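Local structure of cytosine deaminase (Klebsiella pneumoniae, 4R88) at residues V147-E152 and G176-Y181; L205-C210 and Q236-H241; N266-P271 and C304-S309. The protein catalyses the hydrolytic deamination of cytosine to uracil and ammonia, probably using an iron site in an amidohydrolase-type TIM barrel. All coordinates share one frame; numbering follows the deposited sequence. Where two conformers were deposited one is given.

Contact 1: residues V147-E152 and G176-Y181; sequences VAFPQE and GGIPHY. With 1LD (5-fluorocytosine), chain S.
Ile178 drives its side chain into the turn that ends strand 143-149, and the two branches of its CB divide the work. CG2 presses on the carbonyl of Pro150, 3.2 Å from its O, while CD1 lies 3.5 Å from NE2 of Gln151 and also meets CZ of Phe149. With CG1 anti to the backbone N (chi1 -169°), the longer branch reaches the amide of Gln151. Packing is also tight where Gly176 slots against the strand: its N donates a bent hydrogen bond to O of Ala148 (2.8 Å, N-H...O angle 135°), and CG1 of Val147 and the ring of Pro150 close round the glycine backbone. The Phe149 ring turns its edge to O of Gly177 and stacks with His209. Unlike this buried end, the other, with partly exposed Tyr181 and Glu152, is looser. Tyr181 turns the edge of its ring to CA of Glu152, CE1 being 4.0 Å away, and CD1 lies 3.5 Å from O of Gln151; its hydroxyl is bridged to OE2 of Glu152 by a water whose bond to the carboxylate is weak. OE1 of that glutamate is paired with Lys87. Beyond the packed part stands 5-fluorocytosine, gripped edge-on by Gln151. The amide chain, bent at chi2 (72°), accepts from N1 of the ligand through OE1 (2.8 Å) and donates from NE2 to O2 (3.1 Å), both bonds fairly straight. This pair matches the N1-H and C2=O edge of a pyrimidine, consistent with Gln151 selecting and orienting the base.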
loop_
_atom_site.group_PDB
_atom_site.type_symbol
_atom_site.label_atom_id
_atom_site.label_comp_id
_atom_site.label_asym_id
_atom_site.label_seq_id
_atom_site.Cartn_x
_atom_site.Cartn_y
_atom_site.Cartn_z
ATOM N N VAL B 147 -18.129 9.147 17.960
ATOM C CA VAL B 147 -17.248 9.840 18.883
ATOM C C VAL B 147 -17.516 11.332 18.776
ATOM O O VAL B 147 -17.540 11.879 17.680
ATOM C CB VAL B 147 -15.761 9.631 18.545
ATOM C CG1 VAL B 147 -14.891 10.221 19.650
ATOM C CG2 VAL B 147 -15.446 8.145 18.339
ATOM N N ALA B 148 -17.716 11.992 19.910
ATOM C CA ALA B 148 -17.834 13.438 19.898
ATOM C C ALA B 148 -16.428 14.035 19.803
ATOM O O ALA B 148 -15.652 14.024 20.765
ATOM C CB ALA B 148 -18.613 13.933 21.138
ATOM N N PHE B 149 -16.093 14.532 18.615
ATOM C CA PHE B 149 -14.730 14.941 18.304
ATOM C C PHE B 149 -14.653 16.451 18.116
ATOM O O PHE B 149 -15.228 16.995 17.179
ATOM C CB PHE B 149 -14.266 14.215 17.036
ATOM C CG PHE B 149 -12.965 14.718 16.483
ATOM C CD1 PHE B 149 -11.822 14.729 17.268
ATOM C CD2 PHE B 149 -12.880 15.168 15.172
ATOM C CE1 PHE B 149 -10.598 15.188 16.753
ATOM C CE2 PHE B 149 -11.665 15.635 14.646
ATOM C CZ PHE B 149 -10.525 15.637 15.437
ATOM N N PRO B 150 -13.958 17.141 19.024
ATOM C CA PRO B 150 -13.897 18.606 18.947
ATOM C C PRO B 150 -12.756 19.029 18.022
ATOM O O PRO B 150 -11.705 19.410 18.510
ATOM C CB PRO B 150 -13.600 19.013 20.397
ATOM C CG PRO B 150 -12.778 17.862 20.943
ATOM C CD PRO B 150 -13.262 16.606 20.211
ATOM N N GLN B 151 -12.955 18.931 16.708
ATOM C CA GLN B 151 -11.878 19.190 15.749
ATOM C C GLN B 151 -11.078 20.457 16.044
ATOM O O GLN B 151 -9.836 20.445 15.993
ATOM C CB GLN B 151 -12.419 19.272 14.326
ATOM C CG GLN B 151 -11.365 19.670 13.308
ATOM C CD GLN B 151 -10.382 18.559 13.072
ATOM O OE1 GLN B 151 -10.604 17.706 12.218
ATOM N NE2 GLN B 151 -9.293 18.547 13.839
ATOM N N GLU B 152 -11.777 21.546 16.366
ATOM C CA GLU B 152 -11.095 22.820 16.583
ATOM C C GLU B 152 -10.741 23.121 18.036
ATOM O O GLU B 152 -10.419 24.261 18.387
ATOM C CB GLU B 152 -11.863 23.964 15.914
ATOM C CG GLU B 152 -12.023 23.741 14.407
ATOM C CD GLU B 152 -12.681 24.918 13.706
ATOM O OE1 GLU B 152 -13.445 24.700 12.733
ATOM O OE2 GLU B 152 -12.423 26.065 14.127
ATOM N N GLY B 176 -14.280 12.271 22.540
ATOM C CA GLY B 176 -13.011 12.477 21.841
ATOM C C GLY B 176 -12.211 13.637 22.404
ATOM O O GLY B 176 -12.504 14.142 23.489
ATOM N N GLY B 177 -11.194 14.069 21.665
ATOM C CA GLY B 177 -10.359 15.165 22.112
ATOM C C GLY B 177 -9.242 15.399 21.124
ATOM O O GLY B 177 -9.025 14.579 20.225
ATOM N N ILE B 178 -8.538 16.517 21.278
ATOM C CA ILE B 178 -7.415 16.820 20.397
ATOM C C ILE B 178 -6.371 17.715 21.110
ATOM O O ILE B 178 -6.079 18.829 20.684
ATOM C CB ILE B 178 -7.938 17.420 19.054
ATOM C CG1 ILE B 178 -6.824 17.492 17.999
ATOM C CG2 ILE B 178 -8.658 18.781 19.285
ATOM C CD1 ILE B 178 -7.299 17.986 16.628
ATOM N N PRO B 179 -5.790 17.205 22.208
ATOM C CA PRO B 179 -4.985 18.041 23.110
ATOM C C PRO B 179 -3.788 18.729 22.442
ATOM O O PRO B 179 -3.448 19.849 22.850
ATOM C CB PRO B 179 -4.527 17.050 24.205
ATOM C CG PRO B 179 -4.674 15.694 23.592
ATOM C CD PRO B 179 -5.868 15.811 22.679
ATOM N N HIS B 180 -3.184 18.098 21.434
ATOM C CA HIS B 180 -2.029 18.675 20.759
ATOM C C HIS B 180 -2.426 19.906 19.951
ATOM O O HIS B 180 -1.581 20.719 19.584
ATOM C CB HIS B 180 -1.339 17.632 19.852
ATOM C CG HIS B 180 -2.250 17.049 18.818
ATOM N ND1 HIS B 180 -3.194 16.090 19.120
ATOM C CD2 HIS B 180 -2.398 17.323 17.499
ATOM C CE1 HIS B 180 -3.874 15.784 18.030
ATOM N NE2 HIS B 180 -3.414 16.520 17.032
ATOM N N TYR B 181 -3.713 20.041 19.658
ATOM C CA TYR B 181 -4.192 21.166 18.863
ATOM C C TYR B 181 -4.696 22.347 19.697
ATOM O O TYR B 181 -4.944 23.418 19.152
ATOM C CB TYR B 181 -5.274 20.706 17.877
ATOM C CG TYR B 181 -5.620 21.733 16.807
ATOM C CD1 TYR B 181 -6.897 22.261 16.709
ATOM C CD2 TYR B 181 -4.660 22.171 15.900
ATOM C CE1 TYR B 181 -7.215 23.193 15.740
ATOM C CE2 TYR B 181 -4.963 23.103 14.927
ATOM C CZ TYR B 181 -6.242 23.609 14.847
ATOM O OH TYR B 181 -6.550 24.540 13.881
HETATM N N1 1LD S . -8.959 15.487 11.777
HETATM C C6 1LD S . -9.234 14.753 10.683
HETATM C C2 1LD S . -7.781 15.339 12.403
HETATM O O2 1LD S . -7.513 16.089 13.527
HETATM N N3 1LD S . -6.844 14.476 11.976
HETATM C C4 1LD S . -7.072 13.727 10.884
HETATM N N4 1LD S . -6.060 12.819 10.434
HETATM C C5 1LD S . -8.291 13.846 10.198
HETATM F F 1LD S . -8.552 13.110 9.114
HETATM O O HOH W 1 -8.964 25.929 14.359
#

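Contact 2: residues L205-C210 and Q236-H241; sequences LVDVHC and QVTASH. With FE2 (Fe (II) ion), chain T; 1LD (5-fluorocytosine), chain S.
Asp207 and Ser240 join their side chains across two neighbouring parallel strands, 205-210 and 237-241, of the TIM barrel; helix 220-231 makes the beta-alpha-beta crossover between them. The strands run 14° apart and are tied by five backbone hydrogen bonds, from Val206 N to O of Gln236 at one end to Cys210 N to O of Ser240 at the other. On the face carrying Val206 and Val208, CB of Val206 packs on CG2 of Val237 (3.9 Å), and Val206 and Val208 also meet helix 185-202. The opposite face holds Asp207, Thr238, His209 and Ser240. Starting from CB, the Asp207 side chain first passes CB of Thr238 at 4.2 Å. CG, anti to the backbone N (chi1 -173°), then brings the carboxylate over the second strand. OD1 rests 3.6 Å from CG2 of Thr238 and forms a salt bridge with Arg115, while OD2 receives the hydroxyl proton of Ser240 on its syn lone pair at 2.6 Å. The buried carboxylate is thus held at both oxygens, and the arginine would probably favour its charged form. Further along, the rings of His209 and His241 lie next to each other, planes at 50°. His209 supplies one ligand of the iron, which His56, His58 and Asp308 also bind. The edge of the His241 ring faces CD2 of His209, with the CD2 atoms of the two histidines 3.5 Å apart, and NE2 of His209 reaches the iron(II) ion at 2.5 Å.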
loop_
_atom_site.group_PDB
_atom_site.type_symbol
_atom_site.label_atom_id
_atom_site.label_comp_id
_atom_site.label_asym_id
_atom_site.label_seq_id
_atom_site.Cartn_x
_atom_site.Cartn_y
_atom_site.Cartn_z
ATOM N N LEU B 205 -17.272 5.719 26.564
ATOM C CA LEU B 205 -15.929 5.346 26.149
ATOM C C LEU B 205 -15.136 6.614 25.805
ATOM O O LEU B 205 -15.690 7.705 25.755
ATOM C CB LEU B 205 -15.957 4.375 24.956
ATOM C CG LEU B 205 -16.843 3.122 25.103
ATOM C CD1 LEU B 205 -16.778 2.241 23.854
ATOM C CD2 LEU B 205 -16.434 2.333 26.318
ATOM N N VAL B 206 -13.837 6.453 25.584
ATOM C CA VAL B 206 -12.942 7.566 25.270
ATOM C C VAL B 206 -12.083 7.179 24.083
ATOM O O VAL B 206 -11.586 6.052 24.007
ATOM C CB VAL B 206 -12.010 7.885 26.462
ATOM C CG1 VAL B 206 -10.937 8.886 26.069
ATOM C CG2 VAL B 206 -12.821 8.402 27.636
ATOM N N ASP B 207 -11.917 8.103 23.146
ATOM C CA ASP B 207 -11.024 7.884 22.019
ATOM C C ASP B 207 -10.515 9.242 21.543
ATOM O O ASP B 207 -11.225 9.995 20.874
ATOM C CB ASP B 207 -11.719 7.138 20.880
ATOM C CG ASP B 207 -10.752 6.751 19.760
ATOM O OD1 ASP B 207 -10.988 5.721 19.088
ATOM O OD2 ASP B 207 -9.755 7.479 19.545
ATOM N N VAL B 208 -9.265 9.521 21.883
ATOM C CA VAL B 208 -8.705 10.855 21.736
ATOM C C VAL B 208 -7.691 10.889 20.590
ATOM O O VAL B 208 -6.843 10.003 20.496
ATOM C CB VAL B 208 -8.019 11.285 23.069
ATOM C CG1 VAL B 208 -7.255 12.595 22.908
ATOM C CG2 VAL B 208 -9.042 11.405 24.191
ATOM N N HIS B 209 -7.798 11.881 19.703
ATOM C CA HIS B 209 -6.723 12.156 18.738
ATOM C C HIS B 209 -5.578 12.696 19.535
ATOM O O HIS B 209 -5.598 13.849 19.957
ATOM C CB HIS B 209 -7.113 13.234 17.740
ATOM C CG HIS B 209 -8.048 12.761 16.678
ATOM N ND1 HIS B 209 -9.302 12.263 16.961
ATOM C CD2 HIS B 209 -7.917 12.717 15.332
ATOM C CE1 HIS B 209 -9.908 11.937 15.834
ATOM N NE2 HIS B 209 -9.088 12.201 14.833
ATOM N N CYS B 210 -4.578 11.862 19.754
ATOM C CA CYS B 210 -3.570 12.170 20.745
ATOM C C CYS B 210 -2.211 12.326 20.047
ATOM O O CYS B 210 -1.718 11.382 19.437
ATOM C CB CYS B 210 -3.526 11.033 21.776
ATOM S SG CYS B 210 -2.706 11.481 23.305
ATOM N N GLN B 236 -11.645 1.054 28.559
ATOM C CA GLN B 236 -12.612 1.947 27.915
ATOM C C GLN B 236 -11.978 3.067 27.080
ATOM O O GLN B 236 -12.684 3.830 26.409
ATOM C CB GLN B 236 -13.520 2.562 28.989
ATOM C CG GLN B 236 -14.315 1.517 29.766
ATOM C CD GLN B 236 -14.784 2.012 31.121
ATOM O OE1 GLN B 236 -14.694 3.199 31.430
ATOM N NE2 GLN B 236 -15.289 1.095 31.938
ATOM N N VAL B 237 -10.650 3.163 27.123
ATOM C CA VAL B 237 -9.940 4.324 26.576
ATOM C C VAL B 237 -9.037 3.954 25.406
ATOM O O VAL B 237 -8.318 2.963 25.450
ATOM C CB VAL B 237 -9.068 5.020 27.654
ATOM C CG1 VAL B 237 -8.220 6.128 27.031
ATOM C CG2 VAL B 237 -9.935 5.572 28.803
ATOM N N THR B 238 -9.098 4.747 24.347
ATOM C CA THR B 238 -8.256 4.528 23.184
ATOM C C THR B 238 -7.507 5.813 22.865
ATOM O O THR B 238 -8.062 6.905 22.997
ATOM C CB THR B 238 -9.113 4.083 21.987
ATOM O OG1 THR B 238 -9.704 2.805 22.291
ATOM C CG2 THR B 238 -8.265 3.979 20.715
ATOM N N ALA B 239 -6.230 5.690 22.495
ATOM C CA ALA B 239 -5.473 6.825 21.993
ATOM C C ALA B 239 -5.263 6.618 20.494
ATOM O O ALA B 239 -4.586 5.684 20.078
ATOM C CB ALA B 239 -4.116 6.940 22.714
ATOM N N SER B 240 -5.858 7.481 19.686
ATOM C CA SER B 240 -5.663 7.412 18.247
ATOM C C SER B 240 -4.473 8.256 17.791
ATOM O O SER B 240 -4.190 9.331 18.348
ATOM C CB SER B 240 -6.936 7.822 17.498
ATOM O OG SER B 240 -7.993 6.881 17.710
ATOM N N HIS B 241 -3.800 7.737 16.765
ATOM C CA HIS B 241 -2.606 8.319 16.143
ATOM C C HIS B 241 -1.322 8.154 16.969
ATOM O O HIS B 241 -0.517 7.270 16.675
ATOM C CB HIS B 241 -2.835 9.765 15.688
ATOM C CG HIS B 241 -3.981 9.919 14.729
ATOM N ND1 HIS B 241 -3.973 9.370 13.461
ATOM C CD2 HIS B 241 -5.175 10.549 14.859
ATOM C CE1 HIS B 241 -5.112 9.657 12.853
ATOM N NE2 HIS B 241 -5.858 10.371 13.677
HETATM FE FE FE2 T . -8.674 10.990 12.713
HETATM N N1 1LD S . -8.959 15.487 11.777
HETATM C C6 1LD S . -9.234 14.753 10.683
HETATM C C2 1LD S . -7.781 15.339 12.403
HETATM O O2 1LD S . -7.513 16.089 13.527
HETATM N N3 1LD S . -6.844 14.476 11.976
HETATM C C4 1LD S . -7.072 13.727 10.884
HETATM N N4 1LD S . -6.060 12.819 10.434
HETATM C C5 1LD S . -8.291 13.846 10.198
HETATM F F 1LD S . -8.552 13.110 9.114
HETATM O O HOH W 2 -12.380 3.430 23.249
#

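Contact 3: residues N266-P271 and C304-S309; sequences NFISCP and CFAQDS. With FE2 (Fe (II) ion), chain T; 1LD (5-fluorocytosine), chain S.
Ile268 and Ala306 fit together as bump and hollow: CG2 of the isoleucine meets CB of the alanine at 3.7 Å. CG1 leans against SG of Cys304 at 3.8 Å. That sulfur stands between its own backbone N and carbonyl carbon (chi1 57°), which turns it back toward the first strand, beside O of Phe267. The alanine methyl is wedged a second time by SG of Cys270, which also touches CB of Asp308 at 3.7 Å, filling the angle where the second segment turns away from its neighbour. Ser269 and Phe305 project from the other side of the pair, where the Phe305 ring shows its edge to O of Ser269. The Pro271 ring crosses the phenylalanine side chain at about a right angle, CD coming to 3.5 Å from CD1 of Phe305. Strand 266-269 and the end of strand 303-305 are neighbouring parallel strands of the amidohydrolase TIM barrel, and the residues after them lie at its C-terminal end, where this fold has its active site. Three backbone hydrogen bonds join them, the straightest from Ser269 N to O of Cys304 (175°). Past the last, from Ala306 N to O of Ser269, the chains part: Cys270 occupies the N-cap position of helix 271-277, whereas 306-309 bends toward the metal. There OD2 of Asp308 completes the iron(II) site, 2.6 Å from the metal, and OD1 lies 3.0 Å from N4 of 5-fluorocytosine. OG of Ser309 approaches the ligand fluorine at 3.2 Å and is hydrogen-bonded to Glu273 and Asp312.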
loop_
_atom_site.group_PDB
_atom_site.type_symbol
_atom_site.label_atom_id
_atom_site.label_comp_id
_atom_site.label_asym_id
_atom_site.label_seq_id
_atom_site.Cartn_x
_atom_site.Cartn_y
_atom_site.Cartn_z
ATOM N N ASN B 266 -5.959 1.270 24.836
ATOM C CA ASN B 266 -5.772 0.801 23.462
ATOM C C ASN B 266 -5.171 1.863 22.570
ATOM O O ASN B 266 -5.245 3.058 22.875
ATOM C CB ASN B 266 -7.119 0.388 22.850
ATOM C CG ASN B 266 -7.867 -0.586 23.714
ATOM O OD1 ASN B 266 -7.588 -1.784 23.695
ATOM N ND2 ASN B 266 -8.830 -0.080 24.493
ATOM N N PHE B 267 -4.599 1.420 21.453
ATOM C CA PHE B 267 -3.992 2.314 20.469
ATOM C C PHE B 267 -4.531 2.080 19.070
ATOM O O PHE B 267 -4.725 0.941 18.660
ATOM C CB PHE B 267 -2.469 2.151 20.483
ATOM C CG PHE B 267 -1.829 2.726 21.712
ATOM C CD1 PHE B 267 -1.170 3.947 21.658
ATOM C CD2 PHE B 267 -1.942 2.080 22.934
ATOM C CE1 PHE B 267 -0.607 4.500 22.801
ATOM C CE2 PHE B 267 -1.367 2.618 24.075
ATOM C CZ PHE B 267 -0.708 3.836 24.008
ATOM N N ILE B 268 -4.785 3.163 18.340
ATOM C CA ILE B 268 -5.146 3.045 16.934
ATOM C C ILE B 268 -4.137 3.808 16.092
ATOM O O ILE B 268 -3.801 4.948 16.396
ATOM C CB ILE B 268 -6.574 3.576 16.638
ATOM C CG1 ILE B 268 -7.640 2.728 17.344
ATOM C CG2 ILE B 268 -6.845 3.578 15.139
ATOM C CD1 ILE B 268 -9.044 3.317 17.239
ATOM N N SER B 269 -3.639 3.156 15.046
ATOM C CA SER B 269 -2.733 3.790 14.094
ATOM C C SER B 269 -3.390 3.833 12.716
ATOM O O SER B 269 -4.086 2.895 12.317
ATOM C CB SER B 269 -1.405 3.016 14.012
ATOM O OG SER B 269 -0.551 3.562 13.020
ATOM N N CYS B 270 -3.161 4.922 11.990
ATOM C CA CYS B 270 -3.701 5.073 10.645
ATOM C C CYS B 270 -2.531 5.268 9.674
ATOM O O CYS B 270 -2.186 6.398 9.336
ATOM C CB CYS B 270 -4.663 6.274 10.607
ATOM S SG CYS B 270 -5.993 6.160 11.882
ATOM N N PRO B 271 -1.895 4.161 9.242
ATOM C CA PRO B 271 -0.622 4.293 8.515
ATOM C C PRO B 271 -0.716 5.002 7.167
ATOM O O PRO B 271 0.199 5.765 6.856
ATOM C CB PRO B 271 -0.160 2.849 8.331
ATOM C CG PRO B 271 -1.450 2.032 8.412
ATOM C CD PRO B 271 -2.266 2.748 9.452
ATOM N N CYS B 304 -4.142 -1.443 16.784
ATOM C CA CYS B 304 -4.795 -1.858 15.542
ATOM C C CYS B 304 -4.723 -0.760 14.491
ATOM O O CYS B 304 -4.313 0.359 14.791
ATOM C CB CYS B 304 -6.253 -2.262 15.799
ATOM S SG CYS B 304 -7.232 -0.964 16.559
ATOM N N PHE B 305 -5.109 -1.090 13.260
ATOM C CA PHE B 305 -5.014 -0.145 12.152
ATOM C C PHE B 305 -6.403 0.340 11.733
ATOM O O PHE B 305 -7.403 -0.360 11.932
ATOM C CB PHE B 305 -4.326 -0.786 10.937
ATOM C CG PHE B 305 -2.870 -1.119 11.141
ATOM C CD1 PHE B 305 -1.948 -0.137 11.488
ATOM C CD2 PHE B 305 -2.417 -2.412 10.936
ATOM C CE1 PHE B 305 -0.593 -0.453 11.639
ATOM C CE2 PHE B 305 -1.063 -2.743 11.098
ATOM C CZ PHE B 305 -0.153 -1.761 11.447
ATOM N N ALA B 306 -6.448 1.521 11.128
ATOM C CA ALA B 306 -7.698 2.122 10.672
ATOM C C ALA B 306 -7.459 2.939 9.401
ATOM O O ALA B 306 -6.339 3.354 9.141
ATOM C CB ALA B 306 -8.271 3.006 11.763
ATOM N N GLN B 307 -8.513 3.187 8.624
ATOM C CA GLN B 307 -8.401 3.993 7.395
ATOM C C GLN B 307 -8.388 5.504 7.620
ATOM O O GLN B 307 -7.822 6.251 6.814
ATOM C CB GLN B 307 -9.539 3.650 6.430
ATOM C CG GLN B 307 -9.432 2.243 5.889
ATOM C CD GLN B 307 -10.733 1.733 5.304
ATOM O OE1 GLN B 307 -10.983 1.885 4.108
ATOM N NE2 GLN B 307 -11.563 1.114 6.145
ATOM N N ASP B 308 -9.052 5.948 8.685
ATOM C CA ASP B 308 -9.144 7.381 9.041
ATOM C C ASP B 308 -10.008 8.236 8.095
ATOM O O ASP B 308 -10.993 8.844 8.518
ATOM C CB ASP B 308 -7.737 8.001 9.199
ATOM C CG ASP B 308 -7.744 9.264 10.052
ATOM O OD1 ASP B 308 -6.670 9.854 10.282
ATOM O OD2 ASP B 308 -8.829 9.669 10.497
ATOM N N SER B 309 -9.633 8.289 6.821
ATOM C CA SER B 309 -10.287 9.181 5.868
ATOM C C SER B 309 -10.609 8.486 4.558
ATOM O O SER B 309 -9.832 7.669 4.079
ATOM C CB SER B 309 -9.375 10.367 5.538
ATOM O OG SER B 309 -9.119 11.186 6.666
HETATM FE FE FE2 T . -8.674 10.990 12.713
HETATM N N1 1LD S . -8.959 15.487 11.777
HETATM C C6 1LD S . -9.234 14.753 10.683
HETATM C C2 1LD S . -7.781 15.339 12.403
HETATM O O2 1LD S . -7.513 16.089 13.527
HETATM N N3 1LD S . -6.844 14.476 11.976
HETATM C C4 1LD S . -7.072 13.727 10.884
HETATM N N4 1LD S . -6.060 12.819 10.434
HETATM C C5 1LD S . -8.291 13.846 10.198
HETATM F F 1LD S . -8.552 13.110 9.114
#

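The three contacts follow one another along the chain in numerical order and step round the same barrel wall. Contacts 1 and 2 have centres about 10 Å apart and touch where O of Gly177 probably accepts a hydrogen bond from N of His209. Contacts 2 and 3, with centres about 11 Å apart, share neighbouring strands 237-241 and 266-269. Contacts 1 and 3 do not touch, their nearest atoms being about 8 Å apart. All three nevertheless reach 5-fluorocytosine: contact 1 holds its N1 and O2 edge, while contacts 2 and 3 each supply a ligand to the iron, so separate strand ends together build one active site.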